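Local atomic coordinates of fimbrial subunit type 1 (Actinomyces oris, PDB entry 3UXF), a protein that serves as the major subunit of the cell-wall-anchored fimbriae that this Gram-positive oral bacterium carries on its surface. Residues I118-G121 / L125-F128; V140-T143 / K148-P151; T204-I209 / K243-N248; H268-I273 / D340-P345. All coordinates share one frame; numbering follows the deposited sequence.

Interaction 1: I118-G121 / L125-F128; sequences ITTG and LASF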
loop_
_atom_site.group_PDB
_atom_site.type_symbol
_atom_site.label_atom_id
_atom_site.label_comp_id
_atom_site.label_asym_id
_atom_site.label_seq_id
_atom_site.Cartn_x
_atom_site.Cartn_y
_atom_site.Cartn_z
ATOM N N ILE A 118 28.837 -10.173 -2.791
ATOM C CA ILE A 118 28.955 -9.055 -1.867
ATOM C C ILE A 118 27.570 -8.707 -1.337
ATOM O O ILE A 118 26.583 -8.810 -2.058
ATOM C CB ILE A 118 29.533 -7.810 -2.544
ATOM C CG1 ILE A 118 31.049 -7.919 -2.665
ATOM C CG2 ILE A 118 29.172 -6.566 -1.754
ATOM C CD1 ILE A 118 31.765 -6.625 -2.384
ATOM N N THR A 119 27.503 -8.294 -0.076
ATOM C CA THR A 119 26.237 -7.900 0.531
ATOM C C THR A 119 26.264 -6.404 0.807
ATOM O O THR A 119 27.266 -5.879 1.283
ATOM C CB THR A 119 25.965 -8.668 1.830
ATOM O OG1 THR A 119 25.849 -10.065 1.542
ATOM C CG2 THR A 119 24.677 -8.183 2.470
ATOM N N THR A 120 25.173 -5.712 0.499
ATOM C CA THR A 120 25.161 -4.275 0.658
ATOM C C THR A 120 25.096 -3.892 2.135
ATOM O O THR A 120 24.539 -4.623 2.973
ATOM C CB THR A 120 23.938 -3.637 -0.030
ATOM O OG1 THR A 120 22.736 -4.149 0.580
ATOM C CG2 THR A 120 23.912 -3.951 -1.529
ATOM N N GLY A 121 25.663 -2.733 2.419
ATOM C CA GLY A 121 25.589 -2.142 3.737
ATOM C C GLY A 121 24.583 -1.005 3.713
ATOM O O GLY A 121 23.718 -0.949 2.838
ATOM N N LEU A 125 25.334 -0.053 -1.405
ATOM C CA LEU A 125 26.308 -0.426 -2.444
ATOM C C LEU A 125 26.821 -1.845 -2.341
ATOM O O LEU A 125 27.219 -2.290 -1.280
ATOM C CB LEU A 125 27.527 0.511 -2.347
ATOM C CG LEU A 125 27.257 2.011 -2.541
ATOM C CD1 LEU A 125 28.579 2.775 -2.607
ATOM C CD2 LEU A 125 26.449 2.310 -3.797
ATOM N N ALA A 126 26.871 -2.558 -3.463
ATOM C CA ALA A 126 27.648 -3.782 -3.522
ATOM C C ALA A 126 28.884 -3.448 -4.378
ATOM O O ALA A 126 28.785 -3.293 -5.603
ATOM C CB ALA A 126 26.851 -4.880 -4.161
ATOM N N SER A 127 30.016 -3.253 -3.706
ATOM C CA SER A 127 31.192 -2.713 -4.384
ATOM C C SER A 127 32.179 -3.797 -4.682
ATOM O O SER A 127 33.002 -4.118 -3.833
ATOM C CB SER A 127 31.874 -1.646 -3.527
ATOM O OG SER A 127 31.001 -0.536 -3.399
ATOM N N PHE A 128 32.109 -4.361 -5.879
ATOM C CA PHE A 128 33.058 -5.408 -6.241
ATOM C C PHE A 128 34.398 -4.784 -6.609
ATOM O O PHE A 128 34.450 -3.824 -7.374
ATOM C CB PHE A 128 32.524 -6.238 -7.415
ATOM C CG PHE A 128 31.295 -7.022 -7.067
ATOM C CD1 PHE A 128 31.405 -8.295 -6.582
ATOM C CD2 PHE A 128 30.039 -6.432 -7.166
ATOM C CE1 PHE A 128 30.279 -9.031 -6.229
ATOM C CE2 PHE A 128 28.895 -7.145 -6.813
ATOM C CZ PHE A 128 29.010 -8.439 -6.333
HETATM O O HOH W 1 27.621 -1.193 1.221
#

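Interaction 2: V140-T143 / K148-P151; sequences VSET and KVIP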
loop_
_atom_site.group_PDB
_atom_site.type_symbol
_atom_site.label_atom_id
_atom_site.label_comp_id
_atom_site.label_asym_id
_atom_site.label_seq_id
_atom_site.Cartn_x
_atom_site.Cartn_y
_atom_site.Cartn_z
ATOM N N VAL A 140 24.999 -10.511 -13.458
ATOM C CA VAL A 140 24.797 -10.021 -12.100
ATOM C C VAL A 140 23.412 -10.394 -11.615
ATOM O O VAL A 140 22.412 -10.074 -12.278
ATOM C CB VAL A 140 24.970 -8.501 -12.043
ATOM C CG1 VAL A 140 24.877 -7.988 -10.587
ATOM C CG2 VAL A 140 26.315 -8.101 -12.693
ATOM N N SER A 141 23.346 -11.051 -10.472
ATOM C CA SER A 141 22.061 -11.508 -9.954
ATOM C C SER A 141 21.930 -11.209 -8.464
ATOM O O SER A 141 22.869 -11.385 -7.678
ATOM C CB SER A 141 21.919 -13.008 -10.221
ATOM O OG SER A 141 20.663 -13.479 -9.738
ATOM N N GLU A 142 20.744 -10.767 -8.051
ATOM C CA GLU A 142 20.499 -10.593 -6.634
ATOM C C GLU A 142 20.150 -11.932 -6.005
ATOM O O GLU A 142 19.112 -12.516 -6.315
ATOM C CB GLU A 142 19.348 -9.602 -6.425
ATOM C CG GLU A 142 19.092 -9.252 -4.981
ATOM C CD GLU A 142 18.086 -8.105 -4.847
ATOM O OE1 GLU A 142 18.139 -7.153 -5.647
ATOM O OE2 GLU A 142 17.265 -8.142 -3.913
ATOM N N THR A 143 21.034 -12.440 -5.154
ATOM C CA THR A 143 20.921 -13.827 -4.702
ATOM C C THR A 143 20.457 -14.010 -3.257
ATOM O O THR A 143 20.195 -15.150 -2.827
ATOM C CB THR A 143 22.262 -14.568 -4.889
ATOM O OG1 THR A 143 23.329 -13.747 -4.391
ATOM C CG2 THR A 143 22.498 -14.860 -6.374
ATOM N N LYS A 148 11.102 -8.201 2.754
ATOM C CA LYS A 148 10.366 -6.993 2.423
ATOM C C LYS A 148 10.842 -6.296 1.168
ATOM O O LYS A 148 10.233 -5.316 0.739
ATOM C CB LYS A 148 10.428 -5.996 3.571
ATOM C CG LYS A 148 9.784 -6.440 4.858
ATOM C CD LYS A 148 9.953 -5.366 5.928
ATOM C CE LYS A 148 9.100 -5.670 7.153
ATOM N NZ LYS A 148 7.665 -5.755 6.755
ATOM N N VAL A 149 11.952 -6.760 0.590
ATOM C CA VAL A 149 12.608 -6.010 -0.475
ATOM C C VAL A 149 12.263 -6.571 -1.859
ATOM O O VAL A 149 12.181 -7.769 -2.061
ATOM C CB VAL A 149 14.150 -6.060 -0.262
ATOM C CG1 VAL A 149 14.888 -5.568 -1.514
ATOM C CG2 VAL A 149 14.529 -5.255 0.988
ATOM N N ILE A 150 12.046 -5.705 -2.844
ATOM C CA ILE A 150 11.822 -6.179 -4.200
ATOM C C ILE A 150 13.162 -6.533 -4.907
ATOM O O ILE A 150 14.033 -5.681 -4.970
ATOM C CB ILE A 150 11.109 -5.100 -5.025
ATOM C CG1 ILE A 150 9.737 -4.807 -4.391
ATOM C CG2 ILE A 150 10.872 -5.583 -6.466
ATOM C CD1 ILE A 150 9.093 -3.558 -4.941
ATOM N N PRO A 151 13.289 -7.763 -5.426
ATOM C CA PRO A 151 14.572 -8.118 -6.058
ATOM C C PRO A 151 14.833 -7.320 -7.318
ATOM O O PRO A 151 13.908 -6.955 -8.069
ATOM C CB PRO A 151 14.380 -9.579 -6.476
ATOM C CG PRO A 151 13.240 -10.076 -5.712
ATOM C CD PRO A 151 12.347 -8.886 -5.467
#

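Interaction 3: T204-I209 / K243-N248; sequences TITTSI and KIVGQN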
loop_
_atom_site.group_PDB
_atom_site.type_symbol
_atom_site.label_atom_id
_atom_site.label_comp_id
_atom_site.label_asym_id
_atom_site.label_seq_id
_atom_site.Cartn_x
_atom_site.Cartn_y
_atom_site.Cartn_z
ATOM N N THR A 204 -8.650 -2.186 -1.130
ATOM C CA THR A 204 -8.249 -2.620 -2.460
ATOM C C THR A 204 -6.757 -2.780 -2.440
ATOM O O THR A 204 -6.030 -1.835 -2.119
ATOM C CB THR A 204 -8.648 -1.602 -3.548
ATOM O OG1 THR A 204 -10.047 -1.284 -3.446
ATOM C CG2 THR A 204 -8.301 -2.154 -4.961
ATOM N N ILE A 205 -6.284 -3.998 -2.715
ATOM C CA ILE A 205 -4.856 -4.294 -2.670
ATOM C C ILE A 205 -4.383 -4.603 -4.089
ATOM O O ILE A 205 -4.965 -5.416 -4.777
ATOM C CB ILE A 205 -4.569 -5.522 -1.787
ATOM C CG1 ILE A 205 -5.127 -5.297 -0.387
ATOM C CG2 ILE A 205 -3.068 -5.830 -1.778
ATOM C CD1 ILE A 205 -5.312 -6.598 0.343
ATOM N N THR A 206 -3.340 -3.914 -4.561
ATOM C CA THR A 206 -2.916 -4.078 -5.931
ATOM C C THR A 206 -1.450 -4.431 -5.945
ATOM O O THR A 206 -0.632 -3.687 -5.393
ATOM C CB THR A 206 -3.168 -2.768 -6.741
ATOM O OG1 THR A 206 -4.538 -2.370 -6.578
ATOM C CG2 THR A 206 -2.935 -2.988 -8.228
ATOM N N THR A 207 -1.132 -5.569 -6.545
ATOM C CA THR A 207 0.239 -6.118 -6.441
ATOM C C THR A 207 0.813 -6.468 -7.809
ATOM O O THR A 207 0.164 -7.145 -8.628
ATOM C CB THR A 207 0.259 -7.387 -5.567
ATOM O OG1 THR A 207 -0.759 -8.290 -6.007
ATOM C CG2 THR A 207 -0.019 -7.036 -4.138
ATOM N N SER A 208 2.078 -6.083 -8.039
ATOM C CA SER A 208 2.774 -6.520 -9.255
ATOM C C SER A 208 2.828 -8.038 -9.361
ATOM O O SER A 208 2.777 -8.765 -8.343
ATOM C CB SER A 208 4.203 -5.954 -9.271
ATOM O OG SER A 208 4.155 -4.564 -9.441
ATOM N N ILE A 209 2.979 -8.525 -10.594
ATOM C CA ILE A 209 3.086 -9.949 -10.876
ATOM C C ILE A 209 4.458 -10.172 -11.535
ATOM O O ILE A 209 4.810 -9.446 -12.453
ATOM C CB ILE A 209 1.995 -10.364 -11.878
ATOM C CG1 ILE A 209 0.600 -10.148 -11.245
ATOM C CG2 ILE A 209 2.147 -11.791 -12.271
ATOM C CD1 ILE A 209 -0.544 -10.221 -12.260
ATOM N N LYS A 243 -9.168 -9.766 -9.223
ATOM C CA LYS A 243 -9.060 -9.473 -10.658
ATOM C C LYS A 243 -7.619 -9.406 -11.096
ATOM O O LYS A 243 -6.716 -9.142 -10.301
ATOM C CB LYS A 243 -9.673 -8.109 -10.971
ATOM C CG LYS A 243 -11.177 -7.989 -10.577
ATOM C CD LYS A 243 -11.696 -6.634 -11.003
ATOM C CE LYS A 243 -13.177 -6.548 -10.740
ATOM N NZ LYS A 243 -13.696 -5.248 -11.283
ATOM N N ILE A 244 -7.409 -9.564 -12.394
ATOM C CA ILE A 244 -6.143 -9.143 -12.977
ATOM C C ILE A 244 -6.476 -7.856 -13.711
ATOM O O ILE A 244 -7.356 -7.861 -14.569
ATOM C CB ILE A 244 -5.601 -10.200 -13.941
ATOM C CG1 ILE A 244 -5.321 -11.514 -13.210
ATOM C CG2 ILE A 244 -4.286 -9.685 -14.607
ATOM C CD1 ILE A 244 -4.831 -12.650 -14.147
ATOM N N VAL A 245 -5.807 -6.759 -13.349
ATOM C CA VAL A 245 -6.089 -5.437 -13.922
ATOM C C VAL A 245 -4.953 -4.989 -14.805
ATOM O O VAL A 245 -3.900 -5.587 -14.802
ATOM C CB VAL A 245 -6.389 -4.360 -12.851
ATOM C CG1 VAL A 245 -7.629 -4.789 -12.020
ATOM C CG2 VAL A 245 -5.212 -4.117 -11.926
ATOM N N GLY A 246 -5.191 -3.910 -15.538
ATOM C CA GLY A 246 -4.216 -3.449 -16.517
ATOM C C GLY A 246 -4.993 -3.197 -17.786
ATOM O O GLY A 246 -6.116 -2.676 -17.716
ATOM N N GLN A 247 -4.431 -3.586 -18.925
ATOM C CA GLN A 247 -5.042 -3.303 -20.228
ATOM C C GLN A 247 -6.510 -3.735 -20.299
ATOM O O GLN A 247 -7.403 -2.898 -20.467
ATOM C CB GLN A 247 -4.215 -3.947 -21.354
ATOM C CG GLN A 247 -2.717 -3.584 -21.284
ATOM C CD GLN A 247 -1.795 -4.535 -22.068
ATOM O OE1 GLN A 247 -2.251 -5.419 -22.805
ATOM N NE2 GLN A 247 -0.484 -4.347 -21.903
ATOM N N ASN A 248 -6.747 -5.038 -20.166
ATOM C CA ASN A 248 -8.094 -5.598 -20.262
ATOM C C ASN A 248 -8.382 -6.491 -19.079
ATOM O O ASN A 248 -7.964 -7.658 -19.054
ATOM C CB ASN A 248 -8.219 -6.453 -21.498
ATOM C CG ASN A 248 -7.981 -5.671 -22.761
ATOM O OD1 ASN A 248 -8.546 -4.573 -22.951
ATOM N ND2 ASN A 248 -7.127 -6.215 -23.633
#

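Interaction 4: H268-I273 / D340-P345; sequences HNWATI and DIPGIP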
loop_
_atom_site.group_PDB
_atom_site.type_symbol
_atom_site.label_atom_id
_atom_site.label_comp_id
_atom_site.label_asym_id
_atom_site.label_seq_id
_atom_site.Cartn_x
_atom_site.Cartn_y
_atom_site.Cartn_z
ATOM N N HIS A 268 -3.763 -9.481 15.717
ATOM C CA HIS A 268 -4.507 -9.197 14.486
ATOM C C HIS A 268 -5.083 -10.510 14.031
ATOM O O HIS A 268 -4.706 -11.574 14.533
ATOM C CB HIS A 268 -3.530 -8.763 13.395
ATOM C CG HIS A 268 -2.688 -7.601 13.792
ATOM N ND1 HIS A 268 -1.461 -7.741 14.403
ATOM C CD2 HIS A 268 -2.888 -6.271 13.636
ATOM C CE1 HIS A 268 -0.942 -6.543 14.608
ATOM N NE2 HIS A 268 -1.787 -5.639 14.153
ATOM N N ASN A 269 -5.967 -10.454 13.046
ATOM C CA ASN A 269 -6.289 -11.651 12.289
ATOM C C ASN A 269 -5.702 -11.530 10.904
ATOM O O ASN A 269 -4.978 -10.566 10.617
ATOM C CB ASN A 269 -7.792 -11.866 12.211
ATOM C CG ASN A 269 -8.395 -12.040 13.580
ATOM O OD1 ASN A 269 -7.812 -12.710 14.422
ATOM N ND2 ASN A 269 -9.553 -11.418 13.819
ATOM N N TRP A 270 -5.930 -12.564 10.098
ATOM C CA TRP A 270 -5.156 -12.711 8.869
ATOM C C TRP A 270 -6.016 -13.250 7.740
ATOM O O TRP A 270 -6.878 -14.111 7.941
ATOM C CB TRP A 270 -3.982 -13.672 9.092
ATOM C CG TRP A 270 -3.045 -13.192 10.100
ATOM C CD1 TRP A 270 -3.037 -13.516 11.444
ATOM C CD2 TRP A 270 -1.950 -12.299 9.895
ATOM N NE1 TRP A 270 -2.005 -12.874 12.062
ATOM C CE2 TRP A 270 -1.316 -12.119 11.146
ATOM C CE3 TRP A 270 -1.429 -11.631 8.776
ATOM C CZ2 TRP A 270 -0.194 -11.305 11.319
ATOM C CZ3 TRP A 270 -0.292 -10.824 8.961
ATOM C CH2 TRP A 270 0.302 -10.667 10.223
ATOM N N ALA A 271 -5.825 -12.700 6.526
ATOM C CA ALA A 271 -6.546 -13.189 5.358
ATOM C C ALA A 271 -5.531 -13.322 4.244
ATOM O O ALA A 271 -4.818 -12.369 3.950
ATOM C CB ALA A 271 -7.606 -12.190 4.937
ATOM N N THR A 272 -5.465 -14.491 3.622
ATOM C CA THR A 272 -4.558 -14.702 2.501
ATOM C C THR A 272 -5.381 -15.053 1.269
ATOM O O THR A 272 -6.250 -15.950 1.313
ATOM C CB THR A 272 -3.626 -15.892 2.777
ATOM O OG1 THR A 272 -2.838 -15.599 3.937
ATOM C CG2 THR A 272 -2.672 -16.114 1.597
ATOM N N ILE A 273 -5.117 -14.357 0.164
ATOM C CA ILE A 273 -5.618 -14.791 -1.132
ATOM C C ILE A 273 -4.479 -15.562 -1.774
ATOM O O ILE A 273 -3.405 -15.013 -2.011
ATOM C CB ILE A 273 -6.054 -13.593 -2.019
ATOM C CG1 ILE A 273 -7.279 -12.888 -1.442
ATOM C CG2 ILE A 273 -6.287 -14.037 -3.479
ATOM C CD1 ILE A 273 -8.546 -13.670 -1.479
ATOM N N ASP A 340 4.202 -9.161 12.327
ATOM C CA ASP A 340 4.631 -8.368 11.183
ATOM C C ASP A 340 4.029 -8.904 9.867
ATOM O O ASP A 340 3.878 -10.105 9.706
ATOM C CB ASP A 340 6.154 -8.351 11.083
ATOM C CG ASP A 340 6.669 -7.144 10.315
ATOM O OD1 ASP A 340 5.857 -6.486 9.619
ATOM O OD2 ASP A 340 7.883 -6.843 10.416
ATOM N N ILE A 341 3.671 -8.020 8.939
ATOM C CA ILE A 341 3.162 -8.485 7.636
ATOM C C ILE A 341 4.239 -9.305 6.921
ATOM O O ILE A 341 5.401 -8.893 6.889
ATOM C CB ILE A 341 2.714 -7.305 6.723
ATOM C CG1 ILE A 341 1.961 -7.806 5.476
ATOM C CG2 ILE A 341 3.878 -6.463 6.313
ATOM C CD1 ILE A 341 0.461 -8.125 5.776
ATOM N N PRO A 342 3.845 -10.449 6.333
ATOM C CA PRO A 342 4.836 -11.227 5.572
ATOM C C PRO A 342 5.053 -10.655 4.202
ATOM O O PRO A 342 4.230 -9.928 3.660
ATOM C CB PRO A 342 4.203 -12.609 5.457
ATOM C CG PRO A 342 2.763 -12.448 5.755
ATOM C CD PRO A 342 2.576 -11.178 6.516
ATOM N N GLY A 343 6.201 -10.987 3.621
ATOM C CA GLY A 343 6.455 -10.664 2.224
ATOM C C GLY A 343 6.723 -9.187 2.006
ATOM O O GLY A 343 7.210 -8.463 2.905
ATOM N N ILE A 344 6.480 -8.740 0.780
ATOM C CA ILE A 344 6.792 -7.384 0.362
ATOM C C ILE A 344 5.593 -6.518 0.774
ATOM O O ILE A 344 4.486 -6.754 0.271
ATOM C CB ILE A 344 6.964 -7.322 -1.170
ATOM C CG1 ILE A 344 8.180 -8.173 -1.608
ATOM C CG2 ILE A 344 7.130 -5.890 -1.621
ATOM C CD1 ILE A 344 8.185 -8.564 -3.087
ATOM N N PRO A 345 5.799 -5.545 1.676
ATOM C CA PRO A 345 4.669 -4.865 2.319
ATOM C C PRO A 345 4.182 -3.617 1.605
ATOM O O PRO A 345 4.937 -2.864 0.968
ATOM C CB PRO A 345 5.231 -4.456 3.673
ATOM C CG PRO A 345 6.689 -4.148 3.329
ATOM C CD PRO A 345 7.073 -5.195 2.338
#

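Interaction 1: I118-G121 / L125-F128
I118 holds CG1 beside its backbone N and anti to its carbonyl carbon (chi1 -80°), which sets CG1 over the ring of F128 and directs CG2 to A126. The two segments form a beta arch in the N-terminal beta-sandwich domain: the chain leaves strand 114-119, at the edge of one sheet, and enters strand 125-128, at the edge of the other, with no hydrogen bond directly between the segments; I118 pairs instead with F79 and A126 with V47. Side-chain packing and one bridging water join the layers here. I118 CG1 makes a CH-pi contact, 4.1 Å from the centroid of the F128 ring and offset toward its rim, while the two side chains run past each other in opposite directions. A small residue suits position 126, where the A126 CB is met by I118 CG2 at 3.7 Å. T120 lays CG2 near the L125 backbone, and its hydroxyl OG1 is held by V74 O and V77 N. Where the arch closes, T120 CA makes a CA-H...O contact with L125 O at 3.5 Å, and the water spans the turn, accepting from G121 N and donating to L125 O, 2.8 Å from each.

Interaction 2: V140-T143 / K148-P151
The carboxylate of E142 presents one face to P151, whose CA lies over that face 3.4 Å from OE2; OE1 is a little farther from the same CA, at 3.7 Å. V149 CG1 is placed beyond OE2 at a looser 4.2 Å. On the proline side, the glutamate comes to the CA and CB end of the ring, and the two side chains cross at about a right angle. Glutamate has the length this needs: with CG anti to the backbone N (chi1 -175°) and the chain extended past it, the head group reaches from strand 136-144 to the irregular connection that leads on to strand 155-159. The contact thus spans the mouth of a strand-to-strand connection in the N-terminal domain, next to V77 and F79 of the adjoining strand and its approach. P151 has no N-H to offer the carboxylate and meets it only by packing; the N-H comes from the next residue, A152, to OE1, which also forms a salt bridge with K49 NZ. OE2 is hydrogen-bonded to T145 OG1, and K49 NZ also hydrogen-bonds I150 O. The chemistry implies that polar bonds to flanking residues fix the carboxylate, and that P151 merely backs a group already anchored at both oxygens.

Interaction 3: T204-I209 / K243-N248
One apolar contact, I209 CD1 to I244 CG2 at 4.4 Å, methyl against methyl, is joined by a marginal approach of T206 CG2 to V245 CG2 at 4.5 Å. Both are consistent with the way the strands are spaced: strand 201-208 and strand 241-245 are not bonded to each other but lie on either side of strand 295-302 and are antiparallel to it, so only side chains reach across, and T206 and V245 have their CA atoms 8.7 Å apart. Beta-branched residues fit here, since each brings a methyl close to its own backbone while keeping the extended conformation. I209, in the turn that follows, points CB at the other segment, and its extended chain (chi2 167°) carries CD1 to I244. Isoleucine suits both ends of this meeting, as it combines a beta branch with a longer apolar arm and asks for no polar partner.

Hydrogen bonding between the segments is absent, and the polar groups look to other partners. T207 OG1 is bonded to the hydroxyl of Y223, and S208 OG to S183, G184 and K295, which hold the chain just before I209.

In the sandwich of the middle domain T206 and V245 thus approach each other across strand 295-302, where T206 also touches K295, whereas I209 and I244 pack against helix 277-288, I209 on A283 and R287 and I244 on A286.

Interaction 4: H268-I273 / D340-P345
W270 turns the six-membered half of its indole to the segment 340-345, where I341 meets it at the edge, P342 and D340 obliquely. The tryptophan stands on strand 269-275 of the middle beta-sandwich domain, paired on its two sides with strands 224-229 and 258-264; its partners lie in the loop that runs into the long strand 344-362. With CG anti to its carbonyl carbon (chi1 -62°), W270 projects from the sheet to the loop, and a large flat side chain is what can span the 9.4 Å between the CA atoms of W270 and I341.

P342 is the closer apolar partner: its CD lies 3.8 Å from W270 CZ3, the ring and the indole crossing obliquely. A proline suits this place because its rigid ring offers a firm apolar surface and has no N-H to satisfy. I341 sends its CB away from the tryptophan, yet the turn at its second torsion (chi2 81°) brings CD1 back to the edge of the indole, near the ring plane, 4.2 Å from CZ3. Beyond the two segments, W330 meets the W270 ring with the planes at about 55° and also touches P342, while P335 and R228 pack on W270 as well. The third approach is by backbone: the carbonyl O of D340 comes obliquely to the indole, 3.7 Å from W270 CH2.

Overall arrangement
Interactions 1 and 2 belong to the N-terminal domain, their centres 12 Å apart, and follow each other along the chain. Interactions 3 and 4 lie in different sheets of the middle domain, with centres 18 Å apart. The one direct touch between contacts joins the two domains: interactions 2 and 4 meet where K148 O packs against P345 CD at 3.5 Å and K148 NZ faces D340 OD1 in a long, weak ion pair. A calcium ion bound by D147 and N327 lies near this junction, about 8 Å from the side chain of P342 and 11 Å from that of V149. Interaction 3 touches neither, its nearest atoms about 6 Å from interaction 4 and about 7 Å from interaction 2.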